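Local coordinates for ABC transporter substrate-binding protein (Rhizobium radiobacter, PDB 6TFX), which binds the opine mannopinic acid in the periplasm as the solute-binding protein of an ABC transporter, probably handing it over for import, at residues A[374-384]-A[406-417]; A[391-400]-A[441-449]. One frame throughout, in Å; residues are numbered along the deposited sequence.

Along the chain, the turn and strand of 374-384 come first, the strand, which runs on to 386, belonging to the large mixed sheet. Helix 392-400 follows at once, then the irregular run 406-417, which folds back on 374-384 and closes the loop of contact 1 around that helix. Helix 434-450 comes last and packs on helix 392-400 in contact 2, closing a longer loop, so that the two loops cross instead of nesting. They meet where V413 N approaches Q398 O at 3.0 Å, a probable hydrogen bond. Together they tie the opine pocket beside Y384 to a pair of helices, of which I448 lies close to the magnesium ion held by C418 and C453.

Contact 1: A[374-384]-A[406-417]; sequences IRKDLSPIVLY and IGKPTQVVNFSH. With N72 ((2~{R})-2-[[(3~{R},4~{R},5~{S})-3,4,5,6-tetrakis(oxidanyl)-2-oxidanylidene-hexyl]amino]pentanedioic acid), chain C.
F415 fills the space between the turn at I374 and strand 381-386, which pairs with strand 240-255 in the mixed sheet of the solute-binding protein fold (type II by family) and whose Y384 lines the opine pocket. At its CB, the V382 CG2 methyl lies 3.9 Å away. Beyond CG, V382 CG1 stands over one ring face, 4.1 Å from the centroid in a CH-pi contact, while the V413 backbone carbonyl carbon lies over the opposite face. On the CD1 side, CE1 meets I374 CG1; on the other, CE2 touches Y384 CD1 at 3.6 Å. The F415 and Y384 ring planes are turned 42° apart. F415 CZ ends against I374 CD1 at 3.5 Å. I374 brings this arm in with CG1 between its backbone N and carbonyl carbon (chi1 62°).

R375 extends past the F415 rim toward the ligand and reaches it through Y384. Its NH2 gives a hydrogen bond, in the guanidinium plane, to Y384 OH, which in turn donates to N72 OE2 at 2.6 Å, so the hydroxyl is held between arginine and opine carboxylate. H371, which also bonds the ligand, accepts from R375 NH1, and the guanidinium is thus fixed from two sides. NE reaches V412 O through a water.

At the other end of the contact, I406 CG2 packs on the R375 carbonyl, whose oxygen takes a weak bond from Q411 NE2 and a shorter one from a water that also bonds Q411 OE1. H417 and D377 approach from opposite directions, carboxylate and imidazole nearly coplanar. E405 binds H417 ND1, so both ring nitrogens face carboxylates, which would be expected to favour a positively charged imidazole. H417 NE2 donates to the syn lone pair of D377 OD1 at 2.8 Å, with an N-H...O angle of 163°.

Contact 2: A[391-400]-A[441-449]; sequences IADYYLTQFY and WKEAQKLIV
W441 lays one face of its indole across the start of helix 392-400, with the A392 methyl over the five-membered ring: CB is 3.7 Å from that centroid and 15° off the normal. The backbone N of D393 lies close to NE1 of the indole. I391 CG2 comes in obliquely at the far end of the six-membered ring, 3.5 Å from CH2. I391 turns this branch to the indole with CG2 anti to the backbone N (chi1, to CG1, -66°).

The two helices run in broadly the same direction, their short segments crossing at 36° and approaching to 11.0 Å at their closest, and L396 is a knob in the hole formed by W441, A444, Q445 and I448. Its two branches divide the work: CD1 goes to W441 CD1 at 3.5 Å and to the A444 methyl, whereas CD2 lies against I448 CD1 and Q445 CG. The L396 and Q445 side chains cross at about a right angle.

One turn on, I448 crosses Y400 at a similar angle. I448 CD1 presses on Y400 CB at 3.6 Å, and CG2 stands over a ring face in a CH-pi contact, 4.1 Å from the centroid; F399 CB occupies the opposite face, so the phenol is sandwiched. Its hydroxyl bonds V295 O, beyond the two helices.

Among the polar groups, a water in the indole plane accepts from W441 NE1 and donates to D393 OD1 at 2.6 Å, an oxygen that also pairs with R429. Q445 NE2 donates to W441 O from above its carbonyl plane and is also bonded to G302 O, while S294 OG bonds Q445 OE1. With no direct hydrogen bond between the helices, their joining rests on apolar packing and CH-pi contacts, supplemented by the single water bridge.

Contact 1: A[374-384]-A[406-417]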
loop_
_atom_site.group_PDB
_atom_site.type_symbol
_atom_site.label_atom_id
_atom_site.label_comp_id
_atom_site.label_asym_id
_atom_site.label_seq_id
_atom_site.Cartn_x
_atom_site.Cartn_y
_atom_site.Cartn_z
ATOM N N ILE A 374 12.450 -0.384 -10.290
ATOM C CA ILE A 374 13.089 -0.741 -9.010
ATOM C C ILE A 374 13.032 -2.235 -8.744
ATOM O O ILE A 374 13.909 -2.769 -8.071
ATOM C CB ILE A 374 12.506 0.100 -7.860
ATOM C CG1 ILE A 374 10.987 -0.164 -7.696
ATOM C CG2 ILE A 374 12.800 1.602 -8.115
ATOM C CD1 ILE A 374 10.359 0.668 -6.551
ATOM N N ARG A 375 12.011 -2.911 -9.294
ATOM C CA ARG A 375 11.839 -4.365 -9.139
ATOM C C ARG A 375 12.752 -5.159 -10.101
ATOM O O ARG A 375 12.714 -6.388 -10.108
ATOM C CB ARG A 375 10.356 -4.741 -9.287
ATOM C CG ARG A 375 9.583 -4.336 -8.029
ATOM C CD ARG A 375 8.102 -4.540 -8.231
ATOM N NE ARG A 375 7.316 -4.319 -7.017
ATOM C CZ ARG A 375 6.985 -3.124 -6.546
ATOM N NH1 ARG A 375 7.459 -2.019 -7.124
ATOM N NH2 ARG A 375 6.203 -3.018 -5.471
ATOM N N LYS A 376 13.554 -4.441 -10.921
ATOM C CA LYS A 376 14.568 -5.022 -11.797
ATOM C C LYS A 376 15.968 -4.686 -11.215
ATOM O O LYS A 376 16.991 -4.920 -11.881
ATOM C CB LYS A 376 14.437 -4.496 -13.232
ATOM C CG LYS A 376 13.236 -5.054 -13.970
ATOM C CD LYS A 376 13.193 -4.490 -15.384
ATOM C CE LYS A 376 12.065 -5.060 -16.209
ATOM N NZ LYS A 376 11.907 -4.329 -17.496
ATOM N N ASP A 377 16.008 -4.117 -9.983
ATOM C CA ASP A 377 17.241 -3.786 -9.250
ATOM C C ASP A 377 18.028 -2.696 -9.977
ATOM O O ASP A 377 19.268 -2.695 -9.968
ATOM C CB ASP A 377 18.112 -5.050 -9.092
ATOM C CG ASP A 377 18.483 -5.418 -7.689
ATOM O OD1 ASP A 377 18.240 -4.590 -6.770
ATOM O OD2 ASP A 377 19.043 -6.528 -7.501
ATOM N N LEU A 378 17.303 -1.759 -10.593
ATOM C CA LEU A 378 17.964 -0.732 -11.399
ATOM C C LEU A 378 18.381 0.510 -10.630
ATOM O O LEU A 378 19.065 1.355 -11.213
ATOM C CB LEU A 378 17.109 -0.354 -12.620
ATOM C CG LEU A 378 16.911 -1.479 -13.651
ATOM C CD1 LEU A 378 15.920 -1.091 -14.719
ATOM C CD2 LEU A 378 18.233 -1.892 -14.314
ATOM N N SER A 379 17.990 0.632 -9.344
ATOM C CA SER A 379 18.394 1.822 -8.578
ATOM C C SER A 379 19.248 1.403 -7.359
ATOM O O SER A 379 18.850 0.459 -6.648
ATOM C CB SER A 379 17.171 2.606 -8.097
ATOM O OG SER A 379 17.547 3.888 -7.606
ATOM N N PRO A 380 20.357 2.119 -7.060
ATOM C CA PRO A 380 21.201 1.737 -5.899
ATOM C C PRO A 380 20.556 2.044 -4.553
ATOM O O PRO A 380 20.957 1.493 -3.519
ATOM C CB PRO A 380 22.461 2.584 -6.080
ATOM C CG PRO A 380 22.009 3.776 -6.864
ATOM C CD PRO A 380 20.968 3.233 -7.820
ATOM N N ILE A 381 19.628 3.007 -4.550
ATOM C CA ILE A 381 18.869 3.393 -3.368
ATOM C C ILE A 381 17.456 3.575 -3.874
ATOM O O ILE A 381 17.269 4.094 -4.960
ATOM C CB ILE A 381 19.392 4.708 -2.738
ATOM C CG1 ILE A 381 20.878 4.571 -2.325
ATOM C CG2 ILE A 381 18.524 5.083 -1.494
ATOM C CD1 ILE A 381 21.537 6.013 -1.950
ATOM N N VAL A 382 16.470 3.161 -3.086
ATOM C CA VAL A 382 15.064 3.270 -3.473
ATOM C C VAL A 382 14.305 4.009 -2.389
ATOM O O VAL A 382 14.279 3.543 -1.247
ATOM C CB VAL A 382 14.457 1.842 -3.704
ATOM C CG1 VAL A 382 12.948 1.924 -3.957
ATOM C CG2 VAL A 382 15.161 1.104 -4.861
ATOM N N LEU A 383 13.688 5.143 -2.733
ATOM C CA LEU A 383 12.855 5.886 -1.779
ATOM C C LEU A 383 11.429 5.322 -2.015
ATOM O O LEU A 383 10.799 5.633 -3.045
ATOM C CB LEU A 383 12.925 7.405 -2.076
ATOM C CG LEU A 383 11.926 8.252 -1.271
ATOM C CD1 LEU A 383 12.199 8.141 0.216
ATOM C CD2 LEU A 383 11.954 9.700 -1.745
ATOM N N TYR A 384 10.940 4.508 -1.078
ATOM C CA TYR A 384 9.655 3.825 -1.228
ATOM C C TYR A 384 8.800 4.207 -0.010
ATOM O O TYR A 384 9.310 4.272 1.118
ATOM C CB TYR A 384 9.903 2.308 -1.197
ATOM C CG TYR A 384 8.806 1.483 -1.835
ATOM C CD1 TYR A 384 8.800 1.239 -3.213
ATOM C CD2 TYR A 384 7.772 0.944 -1.065
ATOM C CE1 TYR A 384 7.800 0.465 -3.801
ATOM C CE2 TYR A 384 6.757 0.186 -1.646
ATOM C CZ TYR A 384 6.756 -0.019 -3.023
ATOM O OH TYR A 384 5.816 -0.819 -3.620
ATOM N N ILE A 406 14.990 -8.516 -4.248
ATOM C CA ILE A 406 14.763 -8.350 -5.688
ATOM C C ILE A 406 15.682 -9.313 -6.463
ATOM O O ILE A 406 16.867 -9.459 -6.135
ATOM C CB ILE A 406 14.996 -6.873 -6.115
ATOM C CG1 ILE A 406 14.068 -5.911 -5.378
ATOM C CG2 ILE A 406 14.905 -6.701 -7.635
ATOM C CD1 ILE A 406 12.599 -6.298 -5.333
ATOM N N GLY A 407 15.115 -9.964 -7.455
ATOM C CA GLY A 407 15.886 -10.901 -8.269
ATOM C C GLY A 407 15.514 -12.346 -8.006
ATOM O O GLY A 407 15.867 -13.223 -8.788
ATOM N N LYS A 408 14.797 -12.613 -6.893
ATOM C CA LYS A 408 14.399 -13.984 -6.569
ATOM C C LYS A 408 12.988 -14.266 -7.080
ATOM O O LYS A 408 12.174 -13.329 -7.162
ATOM C CB LYS A 408 14.456 -14.189 -5.041
ATOM C CG LYS A 408 15.878 -14.200 -4.508
ATOM C CD LYS A 408 15.907 -14.565 -3.053
ATOM C CE LYS A 408 17.326 -14.648 -2.576
ATOM N NZ LYS A 408 17.397 -14.889 -1.118
ATOM N N PRO A 409 12.608 -15.558 -7.303
ATOM C CA PRO A 409 11.211 -15.843 -7.700
ATOM C C PRO A 409 10.197 -15.391 -6.637
ATOM O O PRO A 409 9.068 -15.019 -6.959
ATOM C CB PRO A 409 11.185 -17.369 -7.884
ATOM C CG PRO A 409 12.639 -17.772 -8.054
ATOM C CD PRO A 409 13.421 -16.794 -7.226
ATOM N N THR A 410 10.630 -15.376 -5.371
ATOM C CA THR A 410 9.831 -14.989 -4.210
ATOM C C THR A 410 9.998 -13.481 -3.889
ATOM O O THR A 410 9.587 -13.035 -2.809
ATOM C CB THR A 410 10.299 -15.807 -2.990
ATOM O OG1 THR A 410 11.718 -15.762 -2.945
ATOM C CG2 THR A 410 9.856 -17.283 -3.061
ATOM N N GLN A 411 10.550 -12.690 -4.836
ATOM C CA GLN A 411 10.792 -11.270 -4.538
ATOM C C GLN A 411 9.552 -10.522 -4.138
ATOM O O GLN A 411 8.473 -10.786 -4.665
ATOM C CB GLN A 411 11.471 -10.535 -5.702
ATOM C CG GLN A 411 10.588 -10.304 -6.924
ATOM C CD GLN A 411 11.327 -9.422 -7.917
ATOM O OE1 GLN A 411 12.473 -9.668 -8.255
ATOM N NE2 GLN A 411 10.683 -8.359 -8.375
ATOM N N VAL A 412 9.705 -9.568 -3.198
ATOM C CA VAL A 412 8.589 -8.704 -2.865
ATOM C C VAL A 412 9.117 -7.269 -2.999
ATOM O O VAL A 412 9.229 -6.763 -4.132
ATOM C CB VAL A 412 7.884 -9.004 -1.519
ATOM C CG1 VAL A 412 6.522 -8.315 -1.467
ATOM C CG2 VAL A 412 7.714 -10.510 -1.298
ATOM N N VAL A 413 9.506 -6.647 -1.859
ATOM C CA VAL A 413 9.987 -5.260 -1.909
ATOM C C VAL A 413 11.269 -5.081 -1.062
ATOM O O VAL A 413 11.502 -3.986 -0.532
ATOM C CB VAL A 413 8.874 -4.249 -1.521
ATOM C CG1 VAL A 413 7.880 -4.060 -2.669
ATOM C CG2 VAL A 413 8.136 -4.685 -0.259
ATOM N N ASN A 414 12.132 -6.130 -1.029
ATOM C CA ASN A 414 13.382 -6.026 -0.278
ATOM C C ASN A 414 14.411 -5.450 -1.243
ATOM O O ASN A 414 15.218 -6.177 -1.845
ATOM C CB ASN A 414 13.805 -7.360 0.333
ATOM C CG ASN A 414 15.111 -7.305 1.104
ATOM O OD1 ASN A 414 15.818 -6.268 1.128
ATOM N ND2 ASN A 414 15.466 -8.441 1.746
ATOM N N PHE A 415 14.356 -4.134 -1.379
ATOM C CA PHE A 415 15.269 -3.405 -2.282
ATOM C C PHE A 415 16.665 -3.280 -1.721
ATOM O O PHE A 415 17.604 -3.042 -2.487
ATOM C CB PHE A 415 14.733 -1.996 -2.532
ATOM C CG PHE A 415 13.370 -2.017 -3.183
ATOM C CD1 PHE A 415 13.214 -2.465 -4.495
ATOM C CD2 PHE A 415 12.244 -1.589 -2.487
ATOM C CE1 PHE A 415 11.949 -2.497 -5.091
ATOM C CE2 PHE A 415 10.988 -1.593 -3.099
ATOM C CZ PHE A 415 10.846 -2.076 -4.380
ATOM N N SER A 416 16.808 -3.374 -0.393
ATOM C CA SER A 416 18.126 -3.233 0.232
ATOM C C SER A 416 18.945 -4.503 0.145
ATOM O O SER A 416 20.151 -4.460 0.395
ATOM C CB SER A 416 17.970 -2.826 1.698
ATOM O OG SER A 416 17.324 -3.865 2.413
ATOM N N HIS A 417 18.297 -5.647 -0.184
ATOM C CA HIS A 417 18.953 -6.959 -0.201
ATOM C C HIS A 417 19.382 -7.361 1.227
ATOM O O HIS A 417 20.359 -8.084 1.430
ATOM C CB HIS A 417 20.096 -7.024 -1.235
ATOM C CG HIS A 417 19.589 -6.870 -2.639
ATOM N ND1 HIS A 417 19.552 -7.941 -3.510
ATOM C CD2 HIS A 417 19.127 -5.771 -3.286
ATOM C CE1 HIS A 417 19.029 -7.475 -4.637
ATOM N NE2 HIS A 417 18.779 -6.174 -4.563
HETATM O OAB N72 C . 5.481 12.056 0.348
HETATM C CAF N72 C . 5.539 10.616 0.368
HETATM C CAG N72 C . 4.740 9.857 -0.743
HETATM O OAC N72 C . 3.806 10.656 -1.395
HETATM C CAH N72 C . 4.335 8.457 -0.276
HETATM O OAM N72 C . 4.382 8.091 1.050
HETATM C CAI N72 C . 3.100 7.606 -0.493
HETATM O OAD N72 C . 1.953 8.417 -0.627
HETATM C CAJ N72 C . 3.327 6.519 -1.514
HETATM O OAE N72 C . 4.505 6.121 -1.704
HETATM C CAK N72 C . 2.136 5.962 -2.343
HETATM N N N72 C . 1.834 4.600 -1.972
HETATM C CA N72 C . 1.995 3.521 -2.871
HETATM C C N72 C . 2.770 3.750 -4.139
HETATM O O N72 C . 4.019 3.606 -4.448
HETATM C CB N72 C . 2.343 2.248 -2.094
HETATM C CG N72 C . 3.074 1.108 -2.804
HETATM C CD N72 C . 2.768 -0.270 -2.211
HETATM O OE1 N72 C . 1.650 -0.529 -1.661
HETATM O OE2 N72 C . 3.645 -1.159 -2.292
HETATM O OXT N72 C . 1.875 4.084 -4.937
HETATM O O HOH W 1 6.956 -6.921 -5.625
HETATM O O HOH W 2 13.783 -8.880 -10.644
HETATM O O HOH W 3 17.080 -2.706 -5.233
#

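Contact 2: A[391-400]-A[441-449]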
loop_
_atom_site.group_PDB
_atom_site.type_symbol
_atom_site.label_atom_id
_atom_site.label_comp_id
_atom_site.label_asym_id
_atom_site.label_seq_id
_atom_site.Cartn_x
_atom_site.Cartn_y
_atom_site.Cartn_z
ATOM N N ILE A 391 0.757 -5.602 11.657
ATOM C CA ILE A 391 1.476 -6.604 12.437
ATOM C C ILE A 391 2.873 -6.579 11.826
ATOM O O ILE A 391 2.992 -6.643 10.605
ATOM C CB ILE A 391 0.822 -7.993 12.362
ATOM C CG1 ILE A 391 -0.579 -7.977 13.039
ATOM C CG2 ILE A 391 1.737 -9.029 13.019
ATOM C CD1 ILE A 391 -1.357 -9.259 12.878
ATOM N N ALA A 392 3.922 -6.433 12.667
ATOM C CA ALA A 392 5.297 -6.274 12.158
ATOM C C ALA A 392 5.721 -7.307 11.141
ATOM O O ALA A 392 6.535 -6.990 10.251
ATOM C CB ALA A 392 6.291 -6.227 13.309
ATOM N N ASP A 393 5.204 -8.549 11.253
ATOM C CA ASP A 393 5.583 -9.616 10.315
ATOM C C ASP A 393 5.416 -9.209 8.852
ATOM O O ASP A 393 6.233 -9.604 8.009
ATOM C CB ASP A 393 4.739 -10.894 10.547
ATOM C CG ASP A 393 5.094 -11.971 9.528
ATOM O OD1 ASP A 393 6.294 -12.327 9.430
ATOM O OD2 ASP A 393 4.179 -12.437 8.806
ATOM N N TYR A 394 4.370 -8.426 8.536
ATOM C CA TYR A 394 4.136 -8.079 7.128
ATOM C C TYR A 394 5.203 -7.140 6.601
ATOM O O TYR A 394 5.876 -7.473 5.623
ATOM C CB TYR A 394 2.713 -7.510 6.935
ATOM C CG TYR A 394 1.692 -8.612 7.149
ATOM C CD1 TYR A 394 1.430 -9.541 6.149
ATOM C CD2 TYR A 394 1.107 -8.815 8.397
ATOM C CE1 TYR A 394 0.558 -10.608 6.356
ATOM C CE2 TYR A 394 0.230 -9.885 8.621
ATOM C CZ TYR A 394 -0.017 -10.792 7.600
ATOM O OH TYR A 394 -0.853 -11.864 7.770
ATOM N N TYR A 395 5.383 -5.988 7.242
ATOM C CA TYR A 395 6.410 -5.061 6.726
ATOM C C TYR A 395 7.781 -5.708 6.789
ATOM O O TYR A 395 8.562 -5.603 5.844
ATOM C CB TYR A 395 6.418 -3.771 7.556
ATOM C CG TYR A 395 6.617 -2.532 6.709
ATOM C CD1 TYR A 395 5.537 -1.904 6.095
ATOM C CD2 TYR A 395 7.883 -1.970 6.542
ATOM C CE1 TYR A 395 5.704 -0.734 5.349
ATOM C CE2 TYR A 395 8.060 -0.800 5.791
ATOM C CZ TYR A 395 6.965 -0.185 5.197
ATOM O OH TYR A 395 7.137 0.963 4.437
ATOM N N LEU A 396 8.091 -6.415 7.901
ATOM C CA LEU A 396 9.423 -7.006 8.018
ATOM C C LEU A 396 9.688 -8.060 6.947
ATOM O O LEU A 396 10.764 -8.086 6.354
ATOM C CB LEU A 396 9.629 -7.622 9.414
ATOM C CG LEU A 396 9.719 -6.618 10.542
ATOM C CD1 LEU A 396 9.675 -7.349 11.883
ATOM C CD2 LEU A 396 11.020 -5.749 10.448
ATOM N N THR A 397 8.736 -8.975 6.748
ATOM C CA THR A 397 8.972 -10.036 5.773
ATOM C C THR A 397 9.100 -9.445 4.369
ATOM O O THR A 397 9.994 -9.837 3.617
ATOM C CB THR A 397 7.843 -11.083 5.831
ATOM O OG1 THR A 397 7.855 -11.696 7.133
ATOM C CG2 THR A 397 7.984 -12.136 4.736
ATOM N N GLN A 398 8.182 -8.548 4.000
ATOM C CA GLN A 398 8.169 -8.056 2.613
ATOM C C GLN A 398 9.347 -7.167 2.237
ATOM O O GLN A 398 9.852 -7.243 1.106
ATOM C CB GLN A 398 6.835 -7.332 2.364
ATOM C CG GLN A 398 5.644 -8.317 2.500
ATOM C CD GLN A 398 4.333 -7.653 2.197
ATOM O OE1 GLN A 398 4.254 -6.743 1.388
ATOM N NE2 GLN A 398 3.269 -8.138 2.822
ATOM N N PHE A 399 9.758 -6.300 3.164
ATOM C CA PHE A 399 10.834 -5.353 2.857
ATOM C C PHE A 399 12.224 -5.824 3.286
ATOM O O PHE A 399 13.216 -5.305 2.729
ATOM C CB PHE A 399 10.554 -4.028 3.564
ATOM C CG PHE A 399 9.482 -3.213 2.905
ATOM C CD1 PHE A 399 9.798 -2.338 1.858
ATOM C CD2 PHE A 399 8.151 -3.347 3.289
ATOM C CE1 PHE A 399 8.796 -1.582 1.232
ATOM C CE2 PHE A 399 7.136 -2.623 2.634
ATOM C CZ PHE A 399 7.471 -1.718 1.632
ATOM N N TYR A 400 12.332 -6.721 4.285
ATOM C CA TYR A 400 13.640 -7.024 4.839
ATOM C C TYR A 400 14.051 -8.503 4.930
ATOM O O TYR A 400 15.228 -8.741 5.213
ATOM C CB TYR A 400 13.777 -6.376 6.237
ATOM C CG TYR A 400 13.393 -4.910 6.249
ATOM C CD1 TYR A 400 14.073 -3.979 5.458
ATOM C CD2 TYR A 400 12.329 -4.451 7.030
ATOM C CE1 TYR A 400 13.702 -2.635 5.444
ATOM C CE2 TYR A 400 11.951 -3.110 7.021
ATOM C CZ TYR A 400 12.613 -2.214 6.197
ATOM O OH TYR A 400 12.243 -0.889 6.182
ATOM N N TRP A 441 10.419 -9.285 17.106
ATOM C CA TRP A 441 10.173 -8.246 16.087
ATOM C C TRP A 441 11.045 -7.027 16.356
ATOM O O TRP A 441 11.579 -6.438 15.405
ATOM C CB TRP A 441 8.706 -7.849 16.086
ATOM C CG TRP A 441 7.842 -8.810 15.315
ATOM C CD1 TRP A 441 8.186 -9.511 14.190
ATOM C CD2 TRP A 441 6.472 -9.145 15.594
ATOM N NE1 TRP A 441 7.125 -10.295 13.778
ATOM C CE2 TRP A 441 6.048 -10.055 14.596
ATOM C CE3 TRP A 441 5.552 -8.749 16.581
ATOM C CZ2 TRP A 441 4.759 -10.603 14.583
ATOM C CZ3 TRP A 441 4.270 -9.287 16.566
ATOM C CH2 TRP A 441 3.884 -10.195 15.569
ATOM N N LYS A 442 11.193 -6.627 17.640
ATOM C CA LYS A 442 12.043 -5.463 17.968
ATOM C C LYS A 442 13.517 -5.749 17.657
ATOM O O LYS A 442 14.208 -4.896 17.100
ATOM C CB LYS A 442 11.860 -5.057 19.445
ATOM C CG LYS A 442 10.454 -4.525 19.725
ATOM C CD LYS A 442 10.443 -3.942 21.141
ATOM C CE LYS A 442 9.135 -3.280 21.463
ATOM N NZ LYS A 442 9.133 -2.765 22.870
ATOM N N GLU A 443 13.997 -6.969 17.980
ATOM C CA GLU A 443 15.380 -7.352 17.686
ATOM C C GLU A 443 15.636 -7.245 16.164
ATOM O O GLU A 443 16.690 -6.730 15.753
ATOM C CB GLU A 443 15.656 -8.765 18.198
ATOM C CG GLU A 443 17.090 -9.239 17.991
ATOM C CD GLU A 443 17.383 -10.669 18.423
ATOM O OE1 GLU A 443 16.480 -11.328 18.992
ATOM O OE2 GLU A 443 18.514 -11.143 18.170
ATOM N N ALA A 444 14.656 -7.666 15.341
ATOM C CA ALA A 444 14.808 -7.562 13.874
ATOM C C ALA A 444 14.964 -6.076 13.479
ATOM O O ALA A 444 15.860 -5.736 12.714
ATOM C CB ALA A 444 13.596 -8.168 13.184
ATOM N N GLN A 445 14.123 -5.189 14.027
ATOM C CA GLN A 445 14.225 -3.762 13.674
ATOM C C GLN A 445 15.583 -3.178 14.063
ATOM O O GLN A 445 16.187 -2.459 13.270
ATOM C CB GLN A 445 13.086 -2.971 14.326
ATOM C CG GLN A 445 11.735 -3.316 13.676
ATOM C CD GLN A 445 10.580 -2.920 14.569
ATOM O OE1 GLN A 445 10.244 -1.744 14.689
ATOM N NE2 GLN A 445 9.966 -3.912 15.218
ATOM N N LYS A 446 16.078 -3.509 15.284
ATOM C CA LYS A 446 17.380 -3.014 15.757
ATOM C C LYS A 446 18.502 -3.465 14.821
ATOM O O LYS A 446 19.424 -2.681 14.525
ATOM C CB LYS A 446 17.654 -3.501 17.181
ATOM C CG LYS A 446 16.788 -2.790 18.215
ATOM C CD LYS A 446 17.275 -3.126 19.613
ATOM C CE LYS A 446 16.619 -2.252 20.663
ATOM N NZ LYS A 446 15.193 -2.600 20.832
ATOM N N LEU A 447 18.430 -4.718 14.336
ATOM C CA LEU A 447 19.467 -5.222 13.435
ATOM C C LEU A 447 19.417 -4.513 12.100
ATOM O O LEU A 447 20.462 -4.235 11.509
ATOM C CB LEU A 447 19.267 -6.726 13.197
ATOM C CG LEU A 447 19.590 -7.632 14.389
ATOM C CD1 LEU A 447 18.981 -9.014 14.208
ATOM C CD2 LEU A 447 21.097 -7.734 14.618
ATOM N N ILE A 448 18.200 -4.273 11.581
ATOM C CA ILE A 448 18.093 -3.627 10.246
ATOM C C ILE A 448 18.558 -2.161 10.342
ATOM O O ILE A 448 19.262 -1.662 9.454
ATOM C CB ILE A 448 16.636 -3.727 9.737
ATOM C CG1 ILE A 448 16.220 -5.229 9.571
ATOM C CG2 ILE A 448 16.444 -2.914 8.431
ATOM C CD1 ILE A 448 14.715 -5.474 9.575
ATOM N N VAL A 449 18.154 -1.472 11.420
ATOM C CA VAL A 449 18.564 -0.083 11.635
ATOM C C VAL A 449 20.090 0.011 11.786
ATOM O O VAL A 449 20.720 0.875 11.148
ATOM C CB VAL A 449 17.860 0.501 12.890
ATOM C CG1 VAL A 449 18.504 1.819 13.330
ATOM C CG2 VAL A 449 16.377 0.707 12.615
HETATM O O HOH W 4 7.801 -12.018 11.585
#